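Local coordinates for alpha-1,2-mannosidase (Bacteroides thetaiotaomicron, PDB 2WW2), which hydrolyses alpha-mannosidic linkages with inversion of anomeric configuration, as a calcium-dependent glycoside hydrolase of family 92, at residues Asn609-Leu614 and Ser632-Phe637; Gly655-Lys660 and Leu714-Val719. One frame throughout, in Å; residues are numbered along the deposited sequence. Where two conformers were deposited one is given.

Two ways of burying side chains in one catalytic domain can be compared here. Contact 1 joins two helices about 15 Å from the centre of the chain, centre to centre. Contact 2, at about 28 Å, lies farther out, yet its touching residues are buried too; there a loop meets a strand. Aromatic rings and a bridging water mark the first, whereas the second relies on leucine and methionine methyls, a proline ring and a serine hydroxyl. The contacts adjoin: Leu-658, in the loop of 655-660, sets its CD2 3.3 Å from Tyr-635 OH on helix 632-640. Helix 600-613, a partner in contact 1, also supplies Arg-608, which reaches Ser-656 of contact 2.

Contact 1. Residues Asn609-Leu614 and Ser632-Phe637; sequences NVMDKL and SAWYVF
Trp-634 and Tyr-635 both set CG anti to the backbone N (chi1 -175° and -176°), and this choice carries their rings from helix 632-640 toward Val-610 and Met-611. Val-610 uses the branch that is likewise anti to its own N: CG1 lies 3.7 Å from Trp-634 CH2, meeting the indole obliquely, with the two side chains crossing at about a right angle. Met-611 CG comes more loosely to the neighbouring ring corner, Trp-634 CZ3, at 4.3 Å. Met-611 was deposited in two conformers; in one of them SD stands above the face of Tyr-635, 4.9 Å from the ring centroid, a distant Met-aromatic contact that is doubtful for the other.

The helices belong to the helical core of the catalytic domain, an (alpha/alpha)6 barrel in this family. Their local axes are 11.4 Å apart and run at 120°, a separation spanned by the large side chains. No direct hydrogen bond joins the segments. A water instead donates to Met-611 O at 2.7 Å and pairs with Tyr-635 OH at 2.7 Å, lying in the plane of the phenol ring at its edge. The indole N-H is engaged by Gln-588 O, which ties down the polar corner of Trp-634, while His-582 meets that indole edge-to-face. Tyr-615 packs against Tyr-635, and Thr-286 and Cys-290 of helix 281-294 also touch the phenol.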
# COMPACT_ATOMS: atom_id res chain seq x y z
N ASN A 609 10.69 15.44 14.66
CA ASN A 609 9.69 15.29 13.59
C ASN A 609 8.46 14.50 14.10
O ASN A 609 7.32 14.93 13.91
CB ASN A 609 10.35 14.62 12.39
CG ASN A 609 9.60 14.85 11.10
OD1 ASN A 609 9.06 15.93 10.85
ND2 ASN A 609 9.58 13.84 10.25
N VAL A 610 8.70 13.39 14.77
CA VAL A 610 7.61 12.59 15.36
C VAL A 610 6.79 13.41 16.38
O VAL A 610 5.56 13.41 16.35
CB VAL A 610 8.13 11.28 16.00
CG1 VAL A 610 7.07 10.65 16.91
CG2 VAL A 610 8.57 10.27 14.90
N MET A 611 7.46 14.12 17.28
CA MET A 611 6.74 14.91 18.28
C MET A 611 5.84 15.95 17.62
O MET A 611 4.72 16.18 18.08
CB MET A 611 7.70 15.55 19.29
CG MET A 611 8.39 14.54 20.20
SD MET A 611 9.06 15.20 21.74
CE MET A 611 10.60 15.96 21.22
N ASP A 612 6.33 16.56 16.54
CA ASP A 612 5.55 17.58 15.84
C ASP A 612 4.41 16.97 15.02
O ASP A 612 3.33 17.53 14.94
CB ASP A 612 6.45 18.39 14.89
CG ASP A 612 7.35 19.40 15.62
OD1 ASP A 612 7.15 19.67 16.82
OD2 ASP A 612 8.27 19.92 14.96
N LYS A 613 4.66 15.82 14.39
CA LYS A 613 3.71 15.32 13.39
C LYS A 613 2.70 14.28 13.86
O LYS A 613 1.63 14.15 13.27
CB LYS A 613 4.46 14.83 12.15
CG LYS A 613 4.91 16.02 11.32
CD LYS A 613 6.13 15.75 10.51
CE LYS A 613 6.35 16.98 9.59
NZ LYS A 613 7.53 16.80 8.75
N LEU A 614 3.02 13.54 14.92
CA LEU A 614 2.17 12.44 15.36
C LEU A 614 1.41 12.70 16.66
O LEU A 614 0.81 11.77 17.23
CB LEU A 614 3.02 11.19 15.52
CG LEU A 614 3.64 10.68 14.22
CD1 LEU A 614 4.26 9.33 14.49
CD2 LEU A 614 2.59 10.58 13.09
N SER A 632 2.24 7.69 25.95
CA SER A 632 2.18 8.86 26.85
C SER A 632 3.53 9.15 27.56
O SER A 632 4.03 10.26 27.52
CB SER A 632 1.04 8.72 27.87
OG SER A 632 1.30 7.67 28.81
N ALA A 633 4.14 8.13 28.16
CA ALA A 633 5.42 8.33 28.85
C ALA A 633 6.56 8.55 27.85
O ALA A 633 7.53 9.29 28.13
CB ALA A 633 5.72 7.11 29.73
N TRP A 634 6.44 7.92 26.69
CA TRP A 634 7.40 8.12 25.61
C TRP A 634 7.43 9.61 25.25
O TRP A 634 8.49 10.22 25.07
CB TRP A 634 6.99 7.28 24.39
CG TRP A 634 7.98 7.33 23.25
CD1 TRP A 634 8.95 6.40 22.97
CD2 TRP A 634 8.09 8.35 22.25
NE1 TRP A 634 9.65 6.78 21.85
CE2 TRP A 634 9.14 7.97 21.39
CE3 TRP A 634 7.39 9.53 21.98
CZ2 TRP A 634 9.52 8.74 20.28
CZ3 TRP A 634 7.78 10.30 20.90
CH2 TRP A 634 8.82 9.90 20.06
N TYR A 635 6.26 10.22 25.18
CA TYR A 635 6.21 11.64 24.82
C TYR A 635 6.80 12.51 25.94
O TYR A 635 7.54 13.46 25.67
CB TYR A 635 4.77 12.06 24.50
CG TYR A 635 4.64 13.50 24.01
CD1 TYR A 635 4.59 13.79 22.64
CD2 TYR A 635 4.58 14.55 24.91
CE1 TYR A 635 4.48 15.11 22.19
CE2 TYR A 635 4.47 15.88 24.45
CZ TYR A 635 4.43 16.14 23.11
OH TYR A 635 4.29 17.43 22.67
N VAL A 636 6.48 12.18 27.19
CA VAL A 636 7.01 12.97 28.31
C VAL A 636 8.53 12.94 28.34
O VAL A 636 9.19 13.97 28.35
CB VAL A 636 6.41 12.51 29.66
CG1 VAL A 636 7.12 13.20 30.83
CG2 VAL A 636 4.92 12.84 29.70
N PHE A 637 9.10 11.74 28.35
CA PHE A 637 10.55 11.62 28.28
C PHE A 637 11.10 12.36 27.06
O PHE A 637 12.01 13.18 27.19
CB PHE A 637 10.94 10.14 28.19
CG PHE A 637 11.22 9.51 29.53
CD1 PHE A 637 12.29 9.96 30.31
CD2 PHE A 637 10.42 8.47 30.01
CE1 PHE A 637 12.55 9.38 31.55
CE2 PHE A 637 10.67 7.89 31.25
CZ PHE A 637 11.75 8.33 32.01
O HOH W 1 4.14 17.98 20.03

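Contact 2. Residues Gly655-Lys660 and Leu714-Val719; sequences GSPLFK and LSMDSV
Leu-714 sends one methyl to the CG-CD side of the Pro-657 ring: Leu-714 CD1 lies 3.6 Å from Pro-657 CD and almost as close to its CG. Beside them Met-716 folds its chain at both chi2 and chi3 (-58° and -64°), which brings its terminal methyl to the loop: Met-716 CE lies 3.5 Å from Ser-656 OG and, more loosely, 4.3 Å from Pro-657 CD. The methyl makes a van der Waals contact with the serine hydroxyl, whose hydrogen bonds are with Pro-684 O and with NH1 of Arg-608, a residue of helix 600-613 that also touches Met-716.

Farther out, Asn-679 ND2 hydrogen-bonds to the carbonyl oxygens of both Pro-657 and Phe-659, tying two points of the loop to one side chain. Leu-714 is held by a backbone bond to Ser-675 and packs on Ile-686 and Ala-689 of strand 685-691. Side chains alternate along the strand, and Leu-714 and Met-716 are the ones that point to the loop. The arrangement is that of a loop that leads into strand 661-665 of a mixed sheet and packs on side chains of strand 710-717 in that same sheet.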
# COMPACT_ATOMS: atom_id res chain seq x y z
N GLY A 655 17.91 12.64 23.28
CA GLY A 655 17.25 12.90 22.01
C GLY A 655 17.41 14.37 21.70
O GLY A 655 18.52 14.84 21.43
N SER A 656 16.31 15.10 21.79
CA SER A 656 16.31 16.54 21.57
C SER A 656 15.06 17.05 22.26
O SER A 656 13.97 16.52 22.01
CB SER A 656 16.26 16.83 20.06
OG SER A 656 16.06 18.20 19.83
N PRO A 657 15.21 18.03 23.17
CA PRO A 657 14.10 18.51 24.00
C PRO A 657 13.12 19.30 23.15
O PRO A 657 13.51 19.91 22.13
CB PRO A 657 14.79 19.45 24.99
CG PRO A 657 15.98 19.99 24.23
CD PRO A 657 16.44 18.82 23.38
N LEU A 658 11.87 19.34 23.60
CA LEU A 658 10.82 20.07 22.89
C LEU A 658 10.71 21.54 23.33
O LEU A 658 10.33 22.41 22.54
CB LEU A 658 9.47 19.37 23.11
CG LEU A 658 8.30 19.92 22.29
CD1 LEU A 658 8.53 19.59 20.79
CD2 LEU A 658 6.98 19.33 22.81
N PHE A 659 11.04 21.82 24.59
CA PHE A 659 10.81 23.17 25.15
C PHE A 659 12.11 23.97 25.26
O PHE A 659 13.20 23.40 25.16
CB PHE A 659 10.15 23.07 26.52
CG PHE A 659 8.77 22.40 26.49
CD1 PHE A 659 7.65 23.15 26.15
CD2 PHE A 659 8.63 21.05 26.76
CE1 PHE A 659 6.37 22.54 26.10
CE2 PHE A 659 7.37 20.42 26.73
CZ PHE A 659 6.23 21.18 26.40
N LYS A 660 12.01 25.28 25.51
CA LYS A 660 13.22 26.06 25.78
C LYS A 660 13.81 25.68 27.13
O LYS A 660 15.01 25.86 27.37
CB LYS A 660 12.92 27.57 25.71
CG LYS A 660 12.72 28.04 24.27
CD LYS A 660 12.31 29.49 24.18
CE LYS A 660 12.00 29.88 22.74
NZ LYS A 660 13.21 29.69 21.86
N LEU A 714 21.97 23.12 26.36
CA LEU A 714 22.11 22.78 24.96
C LEU A 714 22.07 24.01 24.06
O LEU A 714 21.23 24.90 24.26
CB LEU A 714 21.00 21.81 24.54
CG LEU A 714 20.83 20.56 25.40
CD1 LEU A 714 19.60 19.77 24.94
CD2 LEU A 714 22.09 19.71 25.30
N SER A 715 22.97 24.06 23.07
CA SER A 715 22.94 25.07 22.02
C SER A 715 22.30 24.42 20.80
O SER A 715 22.91 23.53 20.19
CB SER A 715 24.35 25.52 21.67
OG SER A 715 24.99 26.09 22.80
N MET A 716 21.09 24.84 20.46
CA MET A 716 20.32 24.20 19.39
C MET A 716 20.63 24.89 18.06
O MET A 716 20.92 26.08 18.04
CB MET A 716 18.82 24.26 19.67
CG MET A 716 18.40 23.76 21.05
SD MET A 716 18.90 22.06 21.38
CE MET A 716 17.94 21.16 20.14
N ASP A 717 20.57 24.14 16.97
CA ASP A 717 20.93 24.65 15.65
C ASP A 717 20.00 24.06 14.60
O ASP A 717 19.38 23.03 14.83
CB ASP A 717 22.39 24.27 15.34
CG ASP A 717 23.03 25.19 14.32
OD1 ASP A 717 22.33 26.06 13.75
OD2 ASP A 717 24.25 25.03 14.07
N SER A 718 19.92 24.72 13.44
CA SER A 718 19.13 24.23 12.31
C SER A 718 19.89 23.26 11.41
O SER A 718 19.30 22.67 10.50
CB SER A 718 18.63 25.41 11.47
OG SER A 718 19.74 26.16 11.07
N VAL A 719 21.20 23.11 11.62
CA VAL A 719 21.95 22.10 10.90
C VAL A 719 22.65 21.19 11.90
O VAL A 719 22.93 21.60 13.01
CB VAL A 719 23.00 22.71 9.94
CG1 VAL A 719 22.34 23.74 9.00
CG2 VAL A 719 24.16 23.33 10.72